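Local coordinates for glutathione S-transferase omega-like 2 (Saccharomyces cerevisiae, PDB 5LKB), which acts as a one-cysteine thiol transferase that uses glutathione to reduce dehydroascorbate and dimethylarsinic acid, and also reacts with glutathionyl-(hydro)quinones, at residues T206-D209 and D210-W214; D281-T284 and E285-R289. All coordinates share one frame; numbering follows the deposited sequence.

Contact 1: T206-D209 and D210-W214; sequences TQID and DFNSW
Asn-212 and Ile-208, one helical turn apart, lie alongside each other and point the same way. From Asn-212 CB outward, the first atom sits 3.2 Å from Ile-208 O, and the next, CG, comes 3.1 Å from the same oxygen, because chi1 of -81° sets CG anti to the carbonyl carbon and tilts the amide back over the preceding turn. Ile-208 O thus lies over the face of the amide, above CG, and bonds to neither OD1 nor ND2. The second torsion, close to zero, turns OD1 to the side of Asn-212's own CA, where it packs on Ala-286, and ND2 away from it. ND2 passes Ile-208 CG2 at 3.6 Å, hands one bond to water 1 at 3.0 Å and another to Glu-285 OE1 in helix 285-304.

Underneath runs the ordinary alpha-helical ladder of helix 205-220, in the all-helical C-terminal domain of the glutathione transferase fold. Asn-212 N to Ile-208 O, at 2.9 Å and an N-H...O angle of 163°, is one rung; the last, Ser-213 N to Asp-209 O, is more bent at 140°.

Water 1 carries the polar network back down the helix: it donates to Asp-209 OD1 at 2.7 Å, and that same oxygen forms a salt bridge with Arg-179 of helix 174-182. The carboxylate thus has both a charged and a water-mediated partner, while the buried Asn-212 amide is gripped on its donor side by two acceptors. The ring of Phe-211, next along the same face, reaches Ala-286 with CD2 and also packs on Ile-252 of helix 232-264.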
loop_
_atom_site.group_PDB
_atom_site.type_symbol
_atom_site.label_atom_id
_atom_site.label_comp_id
_atom_site.label_asym_id
_atom_site.label_seq_id
_atom_site.Cartn_x
_atom_site.Cartn_y
_atom_site.Cartn_z
ATOM N N THR A 206 -23.664 -19.497 -20.183
ATOM C CA THR A 206 -23.992 -18.087 -20.387
ATOM C C THR A 206 -23.673 -17.285 -19.123
ATOM O O THR A 206 -23.167 -16.168 -19.217
ATOM C CB THR A 206 -25.445 -17.885 -20.805
ATOM O OG1 THR A 206 -26.302 -18.334 -19.755
ATOM C CG2 THR A 206 -25.737 -18.685 -22.028
ATOM N N GLN A 207 -23.958 -17.845 -17.946
ATOM C CA GLN A 207 -23.603 -17.142 -16.698
ATOM C C GLN A 207 -22.096 -16.983 -16.546
ATOM O O GLN A 207 -21.639 -15.959 -16.023
ATOM C CB GLN A 207 -24.144 -17.854 -15.470
ATOM C CG GLN A 207 -25.652 -17.929 -15.382
ATOM C CD GLN A 207 -26.084 -18.985 -14.414
ATOM O OE1 GLN A 207 -26.135 -18.768 -13.207
ATOM N NE2 GLN A 207 -26.382 -20.162 -14.945
ATOM N N ILE A 208 -21.309 -18.003 -16.907
ATOM C CA ILE A 208 -19.845 -17.854 -16.930
ATOM C C ILE A 208 -19.420 -16.734 -17.853
ATOM O O ILE A 208 -18.591 -15.884 -17.504
ATOM C CB ILE A 208 -19.158 -19.175 -17.303
ATOM C CG1 ILE A 208 -19.295 -20.196 -16.190
ATOM C CG2 ILE A 208 -17.708 -18.964 -17.713
ATOM C CD1 ILE A 208 -18.961 -21.621 -16.579
ATOM N N ASP A 209 -19.959 -16.694 -19.069
ATOM C CA ASP A 209 -19.547 -15.649 -19.987
ATOM C C ASP A 209 -19.933 -14.256 -19.477
ATOM O O ASP A 209 -19.173 -13.296 -19.654
ATOM C CB ASP A 209 -20.157 -15.869 -21.368
ATOM C CG ASP A 209 -19.468 -16.957 -22.126
ATOM O OD1 ASP A 209 -18.312 -17.318 -21.825
ATOM O OD2 ASP A 209 -20.117 -17.548 -23.034
ATOM N N ASP A 210 -21.131 -14.119 -18.897
ATOM C CA ASP A 210 -21.587 -12.804 -18.449
ATOM C C ASP A 210 -20.766 -12.340 -17.251
ATOM O O ASP A 210 -20.383 -11.176 -17.196
ATOM C CB ASP A 210 -23.066 -12.860 -18.079
ATOM C CG ASP A 210 -23.983 -13.034 -19.296
ATOM O OD1 ASP A 210 -23.514 -12.864 -20.450
ATOM O OD2 ASP A 210 -25.185 -13.304 -19.047
ATOM N N PHE A 211 -20.499 -13.236 -16.291
ATOM C CA PHE A 211 -19.626 -12.889 -15.156
ATOM C C PHE A 211 -18.237 -12.516 -15.668
ATOM O O PHE A 211 -17.673 -11.471 -15.283
ATOM C CB PHE A 211 -19.572 -14.105 -14.231
ATOM C CG PHE A 211 -18.839 -13.895 -12.933
ATOM C CD1 PHE A 211 -19.490 -13.337 -11.860
ATOM C CD2 PHE A 211 -17.549 -14.403 -12.769
ATOM C CE1 PHE A 211 -18.821 -13.167 -10.631
ATOM C CE2 PHE A 211 -16.868 -14.261 -11.564
ATOM C CZ PHE A 211 -17.495 -13.655 -10.484
ATOM N N ASN A 212 -17.648 -13.369 -16.494
ATOM C CA ASN A 212 -16.323 -13.129 -17.069
ATOM C C ASN A 212 -16.221 -11.765 -17.722
ATOM O O ASN A 212 -15.185 -11.109 -17.642
ATOM C CB ASN A 212 -15.975 -14.171 -18.155
ATOM C CG ASN A 212 -15.476 -15.505 -17.625
ATOM O OD1 ASN A 212 -15.332 -15.757 -16.411
ATOM N ND2 ASN A 212 -15.285 -16.437 -18.584
ATOM N N SER A 213 -17.278 -11.317 -18.420
ATOM C CA SER A 213 -17.209 -10.069 -19.160
ATOM C C SER A 213 -16.955 -8.866 -18.238
ATOM O O SER A 213 -16.085 -8.042 -18.540
ATOM C CB SER A 213 -18.492 -9.858 -19.994
ATOM O OG SER A 213 -18.334 -8.693 -20.762
ATOM N N TRP A 214 -17.759 -8.721 -17.185
ATOM C CA TRP A 214 -17.553 -7.551 -16.307
ATOM C C TRP A 214 -16.382 -7.758 -15.369
ATOM O O TRP A 214 -15.755 -6.766 -14.967
ATOM C CB TRP A 214 -18.828 -7.154 -15.541
ATOM C CG TRP A 214 -19.462 -8.141 -14.643
ATOM C CD1 TRP A 214 -20.486 -9.011 -14.963
ATOM C CD2 TRP A 214 -19.194 -8.352 -13.258
ATOM N NE1 TRP A 214 -20.846 -9.738 -13.879
ATOM C CE2 TRP A 214 -20.086 -9.342 -12.800
ATOM C CE3 TRP A 214 -18.300 -7.777 -12.338
ATOM C CZ2 TRP A 214 -20.082 -9.823 -11.480
ATOM C CZ3 TRP A 214 -18.308 -8.247 -11.027
ATOM C CH2 TRP A 214 -19.202 -9.221 -10.590
HETATM O O HOH W 1 -16.170 -15.743 -21.368
#

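Contact 2: D281-T284 and E285-R289; sequences DQLT and EADIR
Thr-284 and Asp-287 meet as a capping box at the start of helix 285-304: Asp-287 OD2 accepts from Thr-284 N, and Thr-284 OG1 from Ala-286 N. Along the helix, Glu-285 comes first. Its CB rests 3.7 Å from Thr-284 C, and its extended chain leads away to a salt bridge with Arg-179. Ala-286 follows, its N giving a bond of 3.0 Å to Thr-284 OG1. The oxygen of this N-cap residue can make the capping bond because chi1 of 80° places it between the threonine's own N and carbonyl carbon, facing the first turn; the bond is bent, at 137°.

Asp-287 returns the grip. With CG beside its own backbone N, the carboxylate swings back before the helix, and OD2 receives Thr-284 N at 3.0 Å through its anti lone pair, nearly straight at 169°. Water 2 donates to this oxygen as well, at 2.7 Å, and lies the same distance from Thr-284 OG1. Leu-283 CD1 crosses the aspartate at 3.9 Å from CB. OD1, meanwhile, is taken by Thr-278 and Trp-322. Losing this carboxylate to an alanine here is likely to leave Thr-284 N, the Trp-322 indole N-H and the Thr-278 hydroxyl without this acceptor in a buried place.

Ile-288 closes the turn with a weak bond, its N 3.3 Å from Thr-284 O. Such an N-capping box at this helix is a recurrent feature of the glutathione transferase fold. A buried carboxylate surrounded by donors at the N-terminal end of a helix is likely to be stabilised in its charged form, and the box is consistent with a helix start set at Thr-284.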
loop_
_atom_site.group_PDB
_atom_site.type_symbol
_atom_site.label_atom_id
_atom_site.label_comp_id
_atom_site.label_asym_id
_atom_site.label_seq_id
_atom_site.Cartn_x
_atom_site.Cartn_y
_atom_site.Cartn_z
ATOM N N ASP A 281 -22.640 -24.101 -8.496
ATOM C CA ASP A 281 -22.239 -24.799 -7.287
ATOM C C ASP A 281 -21.018 -25.690 -7.499
ATOM O O ASP A 281 -20.767 -26.592 -6.705
ATOM C CB ASP A 281 -23.431 -25.591 -6.741
ATOM C CG ASP A 281 -23.931 -26.625 -7.711
ATOM O OD1 ASP A 281 -23.524 -26.605 -8.888
ATOM O OD2 ASP A 281 -24.742 -27.478 -7.298
ATOM N N GLN A 282 -20.238 -25.440 -8.557
ATOM C CA GLN A 282 -19.023 -26.186 -8.848
ATOM C C GLN A 282 -17.935 -25.220 -9.342
ATOM O O GLN A 282 -18.223 -24.116 -9.818
ATOM C CB GLN A 282 -19.279 -27.245 -9.954
ATOM C CG GLN A 282 -19.638 -26.555 -11.253
ATOM C CD GLN A 282 -19.746 -27.464 -12.461
ATOM O OE1 GLN A 282 -20.822 -27.937 -12.774
ATOM N NE2 GLN A 282 -18.635 -27.653 -13.178
ATOM N N LEU A 283 -16.688 -25.709 -9.292
ATOM C CA LEU A 283 -15.558 -24.972 -9.843
ATOM C C LEU A 283 -15.695 -24.834 -11.348
ATOM O O LEU A 283 -15.916 -25.813 -12.074
ATOM C CB LEU A 283 -14.272 -25.686 -9.500
ATOM C CG LEU A 283 -12.937 -25.138 -10.006
ATOM C CD1 LEU A 283 -12.603 -23.934 -9.203
ATOM C CD2 LEU A 283 -11.795 -26.151 -9.943
ATOM N N THR A 284 -15.565 -23.628 -11.821
ATOM C CA THR A 284 -15.601 -23.282 -13.221
ATOM C C THR A 284 -14.478 -22.337 -13.588
ATOM O O THR A 284 -13.761 -21.774 -12.722
ATOM C CB THR A 284 -16.934 -22.650 -13.643
ATOM O OG1 THR A 284 -16.958 -21.259 -13.262
ATOM C CG2 THR A 284 -18.153 -23.422 -13.092
ATOM N N GLU A 285 -14.366 -22.123 -14.889
ATOM C CA GLU A 285 -13.469 -21.138 -15.466
ATOM C C GLU A 285 -13.643 -19.749 -14.844
ATOM O O GLU A 285 -12.671 -18.980 -14.769
ATOM C CB GLU A 285 -13.787 -21.028 -16.950
ATOM C CG GLU A 285 -13.030 -20.000 -17.665
ATOM C CD GLU A 285 -13.468 -19.900 -19.129
ATOM O OE1 GLU A 285 -14.144 -18.912 -19.494
ATOM O OE2 GLU A 285 -13.098 -20.809 -19.900
ATOM N N ALA A 286 -14.874 -19.399 -14.461
ATOM C CA ALA A 286 -15.105 -18.079 -13.862
ATOM C C ALA A 286 -14.278 -17.940 -12.599
ATOM O O ALA A 286 -13.732 -16.856 -12.325
ATOM C CB ALA A 286 -16.585 -17.898 -13.513
ATOM N N ASP A 287 -14.193 -19.020 -11.798
ATOM C CA ASP A 287 -13.352 -18.971 -10.592
ATOM C C ASP A 287 -11.882 -18.803 -10.953
ATOM O O ASP A 287 -11.135 -18.048 -10.275
ATOM C CB ASP A 287 -13.521 -20.221 -9.757
ATOM C CG ASP A 287 -14.911 -20.415 -9.304
ATOM O OD1 ASP A 287 -15.445 -19.614 -8.538
ATOM O OD2 ASP A 287 -15.529 -21.447 -9.714
ATOM N N ILE A 288 -11.433 -19.522 -11.951
ATOM C CA ILE A 288 -10.038 -19.480 -12.359
ATOM C C ILE A 288 -9.651 -18.071 -12.755
ATOM O O ILE A 288 -8.630 -17.533 -12.310
ATOM C CB ILE A 288 -9.774 -20.522 -13.466
ATOM C CG1 ILE A 288 -9.973 -21.930 -12.886
ATOM C CG2 ILE A 288 -8.370 -20.332 -14.063
ATOM C CD1 ILE A 288 -9.942 -23.037 -13.906
ATOM N N ARG A 289 -10.463 -17.444 -13.592
ATOM C CA ARG A 289 -10.151 -16.134 -14.111
ATOM C C ARG A 289 -10.166 -15.099 -12.995
ATOM O O ARG A 289 -9.283 -14.240 -12.968
ATOM C CB ARG A 289 -11.108 -15.754 -15.246
ATOM C CG ARG A 289 -10.848 -16.555 -16.566
ATOM C CD ARG A 289 -12.076 -16.348 -17.526
ATOM N NE ARG A 289 -12.339 -14.940 -17.730
ATOM C CZ ARG A 289 -12.458 -14.297 -18.863
ATOM N NH1 ARG A 289 -12.354 -14.931 -20.034
ATOM N NH2 ARG A 289 -12.731 -12.990 -18.834
HETATM O O HOH W 2 -18.011 -21.039 -10.760
#

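Overall arrangement
Contacts 1 and 2 lie in series along the chain, within the same C-terminal helical domain, and their centres are about 11 Å apart. Contact 2 is buried; contact 1 is mixed, with a buried face turned to helix 285-304 and exposed residues such as Asp-210 on its other side. Their chemistry follows from this: 206-214 lies within helix 205-220, its segments joined by regular i to i+4 backbone bonds, whereas 281-289 runs from loop into a helix start, where side-chain oxygens take over for the amides of Thr-284 and Ala-286. They touch directly, Phe-211 and Asn-212 resting on Ala-286. Both also reach helix 174-182 through Arg-179, which pairs with Asp-209 from one and Glu-285 from the other.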